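Local coordinates for proto-oncogene tyrosine-protein kinase receptor Ret (Danio rerio, PDB 7AMK) that acts as a receptor tyrosine kinase, whose extracellular cadherin-like domains probably recognise a GDNF ligand bound to its GFR alpha co-receptor, at residues 1-13 against 136-150. The protein carries 4 engineered substitutions. Numbering follows the deposited sequence. Where two conformers were deposited one is given.
Sequences LYFPQRLYTENIY and SNPHITENREPGALR. With CA (calcium ion), chain L; CA (calcium ion), chain M.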
ATOM      1  N   LEU A   1      15.783 -21.247 -40.630  1.00 39.96           N
ATOM      2  CA  LEU A   1      16.195 -22.553 -40.126  1.00 27.01           C
ATOM      3  C   LEU A   1      16.255 -22.545 -38.613  1.00 22.46           C
ATOM      4  O   LEU A   1      16.757 -21.615 -38.016  1.00 23.15           O
ATOM      5  CB  LEU A   1      17.552 -22.943 -40.713  1.00 30.66           C
ATOM      6  CG  LEU A   1      17.642 -22.928 -42.254  1.00 45.61           C
ATOM      7  CD1 LEU A   1      19.096 -23.102 -42.743  1.00 35.86           C
ATOM      8  CD2 LEU A   1      16.694 -23.940 -42.942  1.00 32.85           C
ATOM      9  N   TYR A   2      15.698 -23.566 -37.976  1.00 27.39           N
ATOM     10  CA  TYR A   2      15.973 -23.761 -36.560  1.00 25.26           C
ATOM     11  C   TYR A   2      16.032 -25.247 -36.291  1.00 19.83           C
ATOM     12  O   TYR A   2      15.619 -26.061 -37.116  1.00 23.37           O
ATOM     13  CB  TYR A   2      14.938 -23.088 -35.645  1.00 33.46           C
ATOM     14  CG  TYR A   2      13.533 -23.685 -35.697  1.00 35.02           C
ATOM     15  CD1 TYR A   2      12.648 -23.306 -36.685  1.00 29.14           C
ATOM     16  CD2 TYR A   2      13.109 -24.642 -34.755  1.00 34.14           C
ATOM     17  CE1 TYR A   2      11.369 -23.815 -36.750  1.00 31.63           C
ATOM     18  CE2 TYR A   2      11.818 -25.175 -34.805  1.00 32.07           C
ATOM     19  CZ  TYR A   2      10.943 -24.749 -35.820  1.00 38.20           C
ATOM     20  OH  TYR A   2       9.643 -25.237 -35.935  1.00 33.09           O
ATOM     21  N   PHE A   3      16.573 -25.586 -35.132  1.00 28.90           N
ATOM     22  CA  PHE A   3      16.819 -26.965 -34.753  1.00 23.32           C
ATOM     23  C   PHE A   3      15.766 -27.422 -33.761  1.00 16.38           C
ATOM     24  O   PHE A   3      15.608 -26.798 -32.702  1.00 18.94           O
ATOM     25  CB  PHE A   3      18.209 -27.090 -34.148  1.00 26.36           C
ATOM     26  CG  PHE A   3      19.329 -26.857 -35.126  1.00 25.70           C
ATOM     27  CD1 PHE A   3      19.542 -27.724 -36.175  1.00 22.62           C
ATOM     28  CD2 PHE A   3      20.200 -25.795 -34.957  1.00 30.90           C
ATOM     29  CE1 PHE A   3      20.585 -27.525 -37.060  1.00 32.42           C
ATOM     30  CE2 PHE A   3      21.251 -25.580 -35.843  1.00 30.82           C
ATOM     31  CZ  PHE A   3      21.447 -26.447 -36.890  1.00 32.50           C
ATOM     32  N   PRO A   4      14.995 -28.464 -34.061  1.00 16.84           N
ATOM     33  CA  PRO A   4      14.023 -28.968 -33.086  1.00 16.73           C
ATOM     34  C   PRO A   4      14.658 -29.730 -31.917  1.00 24.15           C
ATOM     35  O   PRO A   4      13.940 -30.180 -31.019  1.00 14.25           O
ATOM     36  CB  PRO A   4      13.148 -29.891 -33.935  1.00 20.24           C
ATOM     37  CG  PRO A   4      14.103 -30.394 -35.012  1.00 23.35           C
ATOM     38  CD  PRO A   4      14.890 -29.150 -35.361  1.00 19.80           C
ATOM     39  N   GLN A   5      15.981 -29.842 -31.891  1.00 16.70           N
ATOM     40  CA  GLN A   5      16.693 -30.704 -30.970  1.00 21.08           C
ATOM     41  C   GLN A   5      18.065 -30.081 -30.729  1.00 27.44           C
ATOM     42  O   GLN A   5      18.786 -29.794 -31.688  1.00 23.27           O
ATOM     43  CB  GLN A   5      16.794 -32.108 -31.584  1.00 26.43           C
ATOM     44  CG  GLN A   5      17.449 -33.126 -30.704  1.00 30.77           C
ATOM     45  CD  GLN A   5      17.340 -34.536 -31.250  1.00 28.25           C
ATOM     46  OE1 GLN A   5      16.495 -34.832 -32.100  1.00 32.00           O
ATOM     47  NE2 GLN A   5      18.202 -35.418 -30.756  1.00 29.91           N
ATOM     48  N   ARG A   6      18.431 -29.843 -29.463  1.00 29.04           N
ATOM     49  CA  ARG A   6      19.693 -29.162 -29.156  1.00 27.32           C
ATOM     50  C   ARG A   6      20.894 -30.097 -29.064  1.00 26.93           C
ATOM     51  O   ARG A   6      22.033 -29.628 -29.166  1.00 31.76           O
ATOM     52  CB  ARG A   6      19.596 -28.395 -27.823  1.00 28.65           C
ATOM     53  CG  ARG A   6      18.984 -27.001 -27.916  1.00 41.00           C
ATOM     54  N   LEU A   7      20.675 -31.394 -28.869  1.00 26.62           N
ATOM     55  CA  LEU A   7      21.759 -32.329 -28.604  0.63 27.52           C
ATOM     56  C   LEU A   7      21.458 -33.658 -29.281  1.00 23.60           C
ATOM     57  O   LEU A   7      20.355 -34.188 -29.149  1.00 25.94           O
ATOM     58  CB  LEU A   7      21.940 -32.517 -27.097  0.63 30.04           C
ATOM     59  CG  LEU A   7      22.876 -33.621 -26.614  0.63 31.34           C
ATOM     60  CD1 LEU A   7      24.285 -33.289 -27.000  0.63 25.43           C
ATOM     61  CD2 LEU A   7      22.762 -33.783 -25.112  0.63 30.03           C
ATOM     62  N   TYR A   8      22.431 -34.186 -30.011  1.00 27.21           N
ATOM     63  CA  TYR A   8      22.340 -35.533 -30.552  1.00 21.66           C
ATOM     64  C   TYR A   8      23.357 -36.401 -29.831  1.00 26.65           C
ATOM     65  O   TYR A   8      24.404 -35.915 -29.391  1.00 26.12           O
ATOM     66  CB  TYR A   8      22.586 -35.576 -32.061  1.00 24.78           C
ATOM     67  CG  TYR A   8      21.511 -34.920 -32.894  1.00 19.74           C
ATOM     68  CD1 TYR A   8      21.528 -33.545 -33.131  1.00 23.33           C
ATOM     69  CD2 TYR A   8      20.486 -35.673 -33.456  1.00 22.38           C
ATOM     70  CE1 TYR A   8      20.540 -32.941 -33.885  1.00 19.77           C
ATOM     71  CE2 TYR A   8      19.496 -35.083 -34.222  1.00 17.33           C
ATOM     72  CZ  TYR A   8      19.523 -33.724 -34.423  1.00 16.19           C
ATOM     73  OH  TYR A   8      18.546 -33.140 -35.173  1.00 20.21           O
ATOM     74  N   THR A   9      23.043 -37.688 -29.690  1.00 19.75           N
ATOM     75  CA  THR A   9      23.981 -38.597 -29.051  1.00 31.95           C
ATOM     76  C   THR A   9      23.974 -39.929 -29.778  1.00 30.92           C
ATOM     77  O   THR A   9      22.985 -40.311 -30.406  1.00 29.34           O
ATOM     78  CB  THR A   9      23.678 -38.813 -27.550  1.00 32.08           C
ATOM     79  OG1 THR A   9      22.413 -39.477 -27.389  1.00 30.67           O
ATOM     80  CG2 THR A   9      23.634 -37.488 -26.836  1.00 25.16           C
ATOM     81  N   GLU A  10      25.105 -40.620 -29.699  1.00 31.99           N
ATOM     82  CA  GLU A  10      25.220 -41.971 -30.215  1.00 28.80           C
ATOM     83  C   GLU A  10      26.524 -42.564 -29.711  1.00 31.08           C
ATOM     84  O   GLU A  10      27.400 -41.853 -29.211  1.00 27.68           O
ATOM     85  CB  GLU A  10      25.160 -42.012 -31.748  1.00 25.91           C
ATOM     86  CG  GLU A  10      23.799 -42.435 -32.320  1.00 29.54           C
ATOM     87  CD  GLU A  10      23.417 -43.895 -31.997  1.00 40.14           C
ATOM     88  OE1 GLU A  10      24.194 -44.620 -31.318  1.00 42.61           O
ATOM     89  OE2 GLU A  10      22.328 -44.318 -32.432  1.00 27.98           O
ATOM     90  N   ASN A  11      26.616 -43.883 -29.816  1.00 28.19           N
ATOM     91  CA  ASN A  11      27.834 -44.619 -29.530  1.00 31.99           C
ATOM     92  C   ASN A  11      28.543 -44.950 -30.836  1.00 30.37           C
ATOM     93  O   ASN A  11      27.904 -45.177 -31.870  1.00 28.08           O
ATOM     94  CB  ASN A  11      27.520 -45.912 -28.773  1.00 26.55           C
ATOM     95  CG  ASN A  11      26.654 -45.668 -27.562  1.00 35.92           C
ATOM     96  OD1 ASN A  11      26.937 -44.780 -26.763  1.00 41.43           O
ATOM     97  ND2 ASN A  11      25.579 -46.434 -27.435  1.00 31.37           N
ATOM     98  N   ILE A  12      29.863 -44.965 -30.780  1.00 27.50           N
ATOM     99  CA  ILE A  12      30.680 -45.427 -31.890  1.00 23.98           C
ATOM    100  C   ILE A  12      31.655 -46.446 -31.320  1.00 28.09           C
ATOM    101  O   ILE A  12      32.048 -46.384 -30.148  1.00 25.78           O
ATOM    102  CB  ILE A  12      31.428 -44.270 -32.612  1.00 27.32           C
ATOM    103  CG1 ILE A  12      32.268 -43.453 -31.629  1.00 24.34           C
ATOM    104  CG2 ILE A  12      30.456 -43.380 -33.381  1.00 22.89           C
ATOM    105  CD1 ILE A  12      33.065 -42.337 -32.299  1.00 24.63           C
ATOM    106  N   TYR A  13      32.038 -47.393 -32.162  1.00 26.32           N
ATOM    107  CA  TYR A  13      32.831 -48.527 -31.740  1.00 27.83           C
ATOM    108  C   TYR A  13      34.107 -48.625 -32.556  1.00 29.05           C
ATOM    109  O   TYR A  13      34.157 -48.187 -33.709  1.00 28.84           O
ATOM    110  CB  TYR A  13      32.043 -49.837 -31.881  1.00 31.68           C
ATOM    111  CG  TYR A  13      30.813 -49.864 -31.038  1.00 35.05           C
ATOM    112  CD1 TYR A  13      30.864 -50.345 -29.738  1.00 39.40           C
ATOM    113  CD2 TYR A  13      29.597 -49.410 -31.528  1.00 28.67           C
ATOM    114  CE1 TYR A  13      29.734 -50.375 -28.946  1.00 30.95           C
ATOM    115  CE2 TYR A  13      28.452 -49.438 -30.737  1.00 27.92           C
ATOM    116  CZ  TYR A  13      28.538 -49.923 -29.447  1.00 32.38           C
ATOM    117  OH  TYR A  13      27.432 -49.967 -28.637  1.00 45.42           O
ATOM    118  N   SER A 136      15.317 -37.688 -26.135  1.00 50.12           N
ATOM    119  CA  SER A 136      15.133 -36.259 -25.923  1.00 48.55           C
ATOM    120  C   SER A 136      13.892 -35.764 -26.665  1.00 40.52           C
ATOM    121  O   SER A 136      13.604 -36.205 -27.780  1.00 40.59           O
ATOM    122  CB  SER A 136      16.363 -35.515 -26.424  1.00 46.34           C
ATOM    123  OG  SER A 136      16.602 -35.873 -27.782  1.00 54.04           O
ATOM    124  N   ASN A 137      13.156 -34.837 -26.048  1.00 21.37           N
ATOM    125  CA  ASN A 137      11.869 -34.419 -26.612  1.00 31.73           C
ATOM    126  C   ASN A 137      12.043 -33.229 -27.555  1.00 19.65           C
ATOM    127  O   ASN A 137      12.613 -32.206 -27.154  1.00 20.63           O
ATOM    128  CB  ASN A 137      10.879 -34.068 -25.520  1.00 28.88           C
ATOM    129  CG  ASN A 137      10.418 -35.283 -24.740  1.00 31.04           C
ATOM    130  OD1 ASN A 137      10.123 -36.352 -25.310  1.00 20.74           O
ATOM    131  ND2 ASN A 137      10.344 -35.122 -23.420  1.00 25.63           N
ATOM    132  N   PRO A 138      11.595 -33.311 -28.790  1.00 13.94           N
ATOM    133  CA  PRO A 138      11.835 -32.202 -29.719  1.00 20.63           C
ATOM    134  C   PRO A 138      10.945 -31.013 -29.373  1.00 18.04           C
ATOM    135  O   PRO A 138      10.056 -31.078 -28.518  1.00 16.11           O
ATOM    136  CB  PRO A 138      11.514 -32.814 -31.094  1.00 14.34           C
ATOM    137  CG  PRO A 138      10.621 -33.973 -30.806  1.00 21.23           C
ATOM    138  CD  PRO A 138      10.988 -34.480 -29.439  1.00 14.39           C
ATOM    139  N   HIS A 139      11.236 -29.889 -30.011  1.00 15.64           N
ATOM    140  CA  HIS A 139      10.402 -28.715 -29.844  1.00 14.00           C
ATOM    141  C   HIS A 139      10.236 -28.083 -31.200  1.00 17.53           C
ATOM    142  O   HIS A 139      11.152 -28.135 -32.018  1.00 16.14           O
ATOM    143  CB  HIS A 139      11.002 -27.699 -28.861  1.00 14.55           C
ATOM    144  CG  HIS A 139      12.386 -27.249 -29.225  1.00 32.64           C
ATOM    145  ND1 HIS A 139      12.631 -26.281 -30.179  1.00 33.27           N
ATOM    146  CD2 HIS A 139      13.602 -27.643 -28.770  1.00 32.41           C
ATOM    147  CE1 HIS A 139      13.937 -26.096 -30.291  1.00 30.59           C
ATOM    148  NE2 HIS A 139      14.548 -26.911 -29.450  1.00 31.12           N
ATOM    149  N   ILE A 140       9.056 -27.531 -31.451  1.00 17.66           N
ATOM    150  CA  ILE A 140       8.838 -26.688 -32.612  1.00 18.38           C
ATOM    151  C   ILE A 140       8.132 -25.427 -32.127  1.00 17.36           C
ATOM    152  O   ILE A 140       7.579 -25.380 -31.028  1.00 15.92           O
ATOM    153  CB  ILE A 140       8.013 -27.402 -33.694  1.00 18.72           C
ATOM    154  CG1 ILE A 140       6.730 -27.939 -33.064  1.00 27.04           C
ATOM    155  CG2 ILE A 140       8.755 -28.574 -34.250  1.00 19.22           C
ATOM    156  CD1 ILE A 140       5.780 -28.539 -34.057  1.00 25.13           C
ATOM    157  N   THR A 141       8.140 -24.406 -32.965  1.00 20.30           N
ATOM    158  CA  THR A 141       7.418 -23.187 -32.651  1.00 24.19           C
ATOM    159  C   THR A 141       6.074 -23.208 -33.365  1.00 21.98           C
ATOM    160  O   THR A 141       5.941 -23.787 -34.443  1.00 23.51           O
ATOM    161  CB  THR A 141       8.223 -21.947 -33.043  1.00 22.06           C
ATOM    162  OG1 THR A 141       9.482 -21.988 -32.373  1.00 27.28           O
ATOM    163  CG2 THR A 141       7.483 -20.643 -32.629  1.00 21.95           C
ATOM    164  N   GLU A 142       5.072 -22.601 -32.731  1.00 18.61           N
ATOM    165  CA  GLU A 142       3.748 -22.504 -33.335  1.00 19.07           C
ATOM    166  C   GLU A 142       3.825 -21.718 -34.653  1.00 20.28           C
ATOM    167  O   GLU A 142       4.807 -21.026 -34.941  1.00 20.93           O
ATOM    168  CB  GLU A 142       2.779 -21.852 -32.339  1.00 19.49           C
ATOM    169  CG  GLU A 142       3.143 -20.423 -31.987  1.00 20.67           C
ATOM    170  CD  GLU A 142       2.035 -19.659 -31.290  1.00 21.48           C
ATOM    171  OE1 GLU A 142       0.858 -20.080 -31.322  1.00 21.32           O
ATOM    172  OE2 GLU A 142       2.368 -18.617 -30.698  1.00 22.40           O
ATOM    173  N   ASN A 143       2.793 -21.876 -35.483  1.00 22.23           N
ATOM    174  CA  ASN A 143       2.619 -21.081 -36.724  1.00 24.79           C
ATOM    175  C   ASN A 143       3.788 -21.242 -37.699  1.00 30.65           C
ATOM    176  O   ASN A 143       4.224 -20.276 -38.331  1.00 28.24           O
ATOM    177  CB  ASN A 143       2.424 -19.592 -36.428  1.00 23.57           C
ATOM    178  CG  ASN A 143       1.298 -19.326 -35.464  1.00 23.59           C
ATOM    179  OD1 ASN A 143       0.313 -20.054 -35.425  1.00 23.09           O
ATOM    180  ND2 ASN A 143       1.443 -18.274 -34.665  1.00 24.32           N
ATOM    181  N   ARG A 144       4.303 -22.460 -37.831  1.00 26.35           N
ATOM    182  CA  ARG A 144       5.464 -22.721 -38.670  1.00 31.14           C
ATOM    183  C   ARG A 144       5.156 -23.812 -39.685  1.00 25.34           C
ATOM    184  O   ARG A 144       4.265 -24.642 -39.488  1.00 28.41           O
ATOM    185  CB  ARG A 144       6.688 -23.155 -37.846  1.00 23.39           C
ATOM    186  CG  ARG A 144       7.299 -22.083 -37.007  1.00 25.47           C
ATOM    187  CD  ARG A 144       7.888 -20.994 -37.866  1.00 31.28           C
ATOM    188  NE  ARG A 144       8.617 -20.035 -37.041  1.00 41.66           N
ATOM    189  CZ  ARG A 144       8.068 -18.966 -36.484  1.00 43.20           C
ATOM    190  NH1 ARG A 144       6.790 -18.681 -36.656  1.00 38.20           N
ATOM    191  NH2 ARG A 144       8.819 -18.159 -35.738  1.00 46.22           N
ATOM    192  N   GLU A 145       5.981 -23.836 -40.725  1.00 22.70           N
ATOM    193  CA  GLU A 145       5.830 -24.760 -41.840  1.00 31.03           C
ATOM    194  C   GLU A 145       6.056 -26.215 -41.411  1.00 29.82           C
ATOM    195  O   GLU A 145       7.072 -26.534 -40.775  1.00 23.03           O
ATOM    196  CB  GLU A 145       6.822 -24.382 -42.947  1.00 32.07           C
ATOM    197  CG  GLU A 145       7.302 -25.552 -43.814  1.00 41.63           C
ATOM    198  CD  GLU A 145       7.350 -25.194 -45.303  1.00 48.67           C
ATOM    199  OE1 GLU A 145       6.474 -24.423 -45.752  1.00 55.25           O
ATOM    200  OE2 GLU A 145       8.248 -25.688 -46.025  1.00 53.31           O
ATOM    201  N   PRO A 146       5.154 -27.119 -41.782  1.00 24.31           N
ATOM    202  CA  PRO A 146       5.357 -28.550 -41.499  1.00 23.14           C
ATOM    203  C   PRO A 146       6.678 -29.057 -42.063  1.00 30.20           C
ATOM    204  O   PRO A 146       7.237 -28.496 -43.010  1.00 21.22           O
ATOM    205  CB  PRO A 146       4.176 -29.228 -42.207  1.00 23.06           C
ATOM    206  CG  PRO A 146       3.202 -28.120 -42.563  1.00 28.04           C
ATOM    207  CD  PRO A 146       3.982 -26.845 -42.632  1.00 29.25           C
ATOM    208  N   GLY A 147       7.175 -30.140 -41.478  1.00 21.66           N
ATOM    209  CA  GLY A 147       8.498 -30.610 -41.860  1.00 22.30           C
ATOM    210  C   GLY A 147       8.929 -31.796 -41.033  1.00 25.35           C
ATOM    211  O   GLY A 147       8.321 -32.134 -40.010  1.00 20.74           O
ATOM    212  N   ALA A 148       9.985 -32.441 -41.513  1.00 23.76           N
ATOM    213  CA  ALA A 148      10.550 -33.544 -40.763  1.00 20.43           C
ATOM    214  C   ALA A 148      11.086 -33.017 -39.452  1.00 18.36           C
ATOM    215  O   ALA A 148      11.538 -31.876 -39.347  1.00 27.99           O
ATOM    216  CB  ALA A 148      11.663 -34.242 -41.541  1.00 24.13           C
ATOM    217  N   LEU A 149      11.030 -33.851 -38.465  1.00 19.16           N
ATOM    218  CA  LEU A 149      11.350 -33.462 -37.112  1.00 16.19           C
ATOM    219  C   LEU A 149      12.440 -34.320 -36.502  1.00 17.15           C
ATOM    220  O   LEU A 149      13.294 -33.805 -35.784  1.00 18.38           O
ATOM    221  CB  LEU A 149      10.081 -33.559 -36.276  1.00 15.92           C
ATOM    222  CG  LEU A 149      10.126 -33.165 -34.829  1.00 21.24           C
ATOM    223  CD1 LEU A 149      10.345 -31.674 -34.821  1.00 33.66           C
ATOM    224  CD2 LEU A 149       8.776 -33.523 -34.241  1.00 20.93           C
ATOM    225  N   ARG A 150      12.418 -35.624 -36.752  1.00 14.63           N
ATOM    226  CA  ARG A 150      13.397 -36.516 -36.153  1.00 18.50           C
ATOM    227  C   ARG A 150      13.528 -37.734 -37.051  1.00 15.64           C
ATOM    228  O   ARG A 150      12.516 -38.295 -37.480  1.00 15.03           O
ATOM    229  CB  ARG A 150      13.001 -36.920 -34.717  1.00 15.93           C
ATOM    230  CG  ARG A 150      13.841 -38.096 -34.120  1.00 23.09           C
ATOM    231  CD  ARG A 150      13.588 -38.300 -32.621  1.00 15.24           C
ATOM    232  NE  ARG A 150      13.887 -37.013 -31.987  1.00 40.72           N
ATOM    233  CZ  ARG A 150      14.071 -36.792 -30.693  1.00 32.70           C
ATOM    234  NH1 ARG A 150      13.948 -37.766 -29.797  1.00 36.65           N
ATOM    235  NH2 ARG A 150      14.388 -35.560 -30.292  1.00 26.32           N
TER
HETATM  236 CA    CA L 601      -1.153 -19.036 -31.509  1.00 22.02          CA
HETATM  237 CA    CA M 602       1.331 -17.116 -29.170  1.00 17.96          CA
HETATM  238  O   HOH W   1      16.178 -34.499 -34.603  1.00 22.00           O
HETATM  239  O   HOH W   2      -3.155 -17.830 -31.586  1.00 32.25           O
HETATM  240  O   HOH W   3      -1.270 -19.862 -33.681  1.00 21.76           O
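His139 donates its backbone N-H to the carbonyl of Pro4, and the bond from His139 N to Pro4 O is 2.9 Å long, lying in the carbonyl plane on a lone pair. Proline has no N-H to give but can still offer its carbonyl, while its compact ring fits against Leu149. That same oxygen sits over one face of the His139 imidazole, and Pro4 CA lies 4.1 Å from the ring centroid, a CH-pi contact. His139 CG stands between its backbone N and carbonyl carbon (chi1 56°), which folds the ring back over Pro4.

Farther along, the extended Gln5 side chain crosses that of Arg150 at about a right angle, their flat ends turned 49° apart, with Gln5 OE1 2.9 Å from Arg150 NH2. A water donates to Gln5 OE1 and Leu149 O and accepts from Tyr8 OH, while Gln5 NE2 bonds to Leu7 O at 3.0 Å, so both ends of the amide are engaged. Arg150 NH1 donates to Ser136 O at 2.6 Å, which anchors the guanidinium beside Gln5. A leucine in place of Gln5 would probably leave the bridging water and Leu7 O without their amide partner.

At the other end, Tyr2 reaches across Ile140 to take a weak bond from Thr141 N to its OH, 3.4 Å; its long phenol suits this span, and its ring edge meets the Ile140 backbone. Pro4 CB packs tightly on Leu149 CD1, at 3.4 Å.

The contact itself, free of metal, packs the first cadherin-like domain's N-terminal segment against the second's opening strand. Just past that strand, Glu142 joins Asp194, Glu196 and Asp231 on one calcium and bridges to another, at the junction of the second and third domains, as in calcium-bound cadherin junctions.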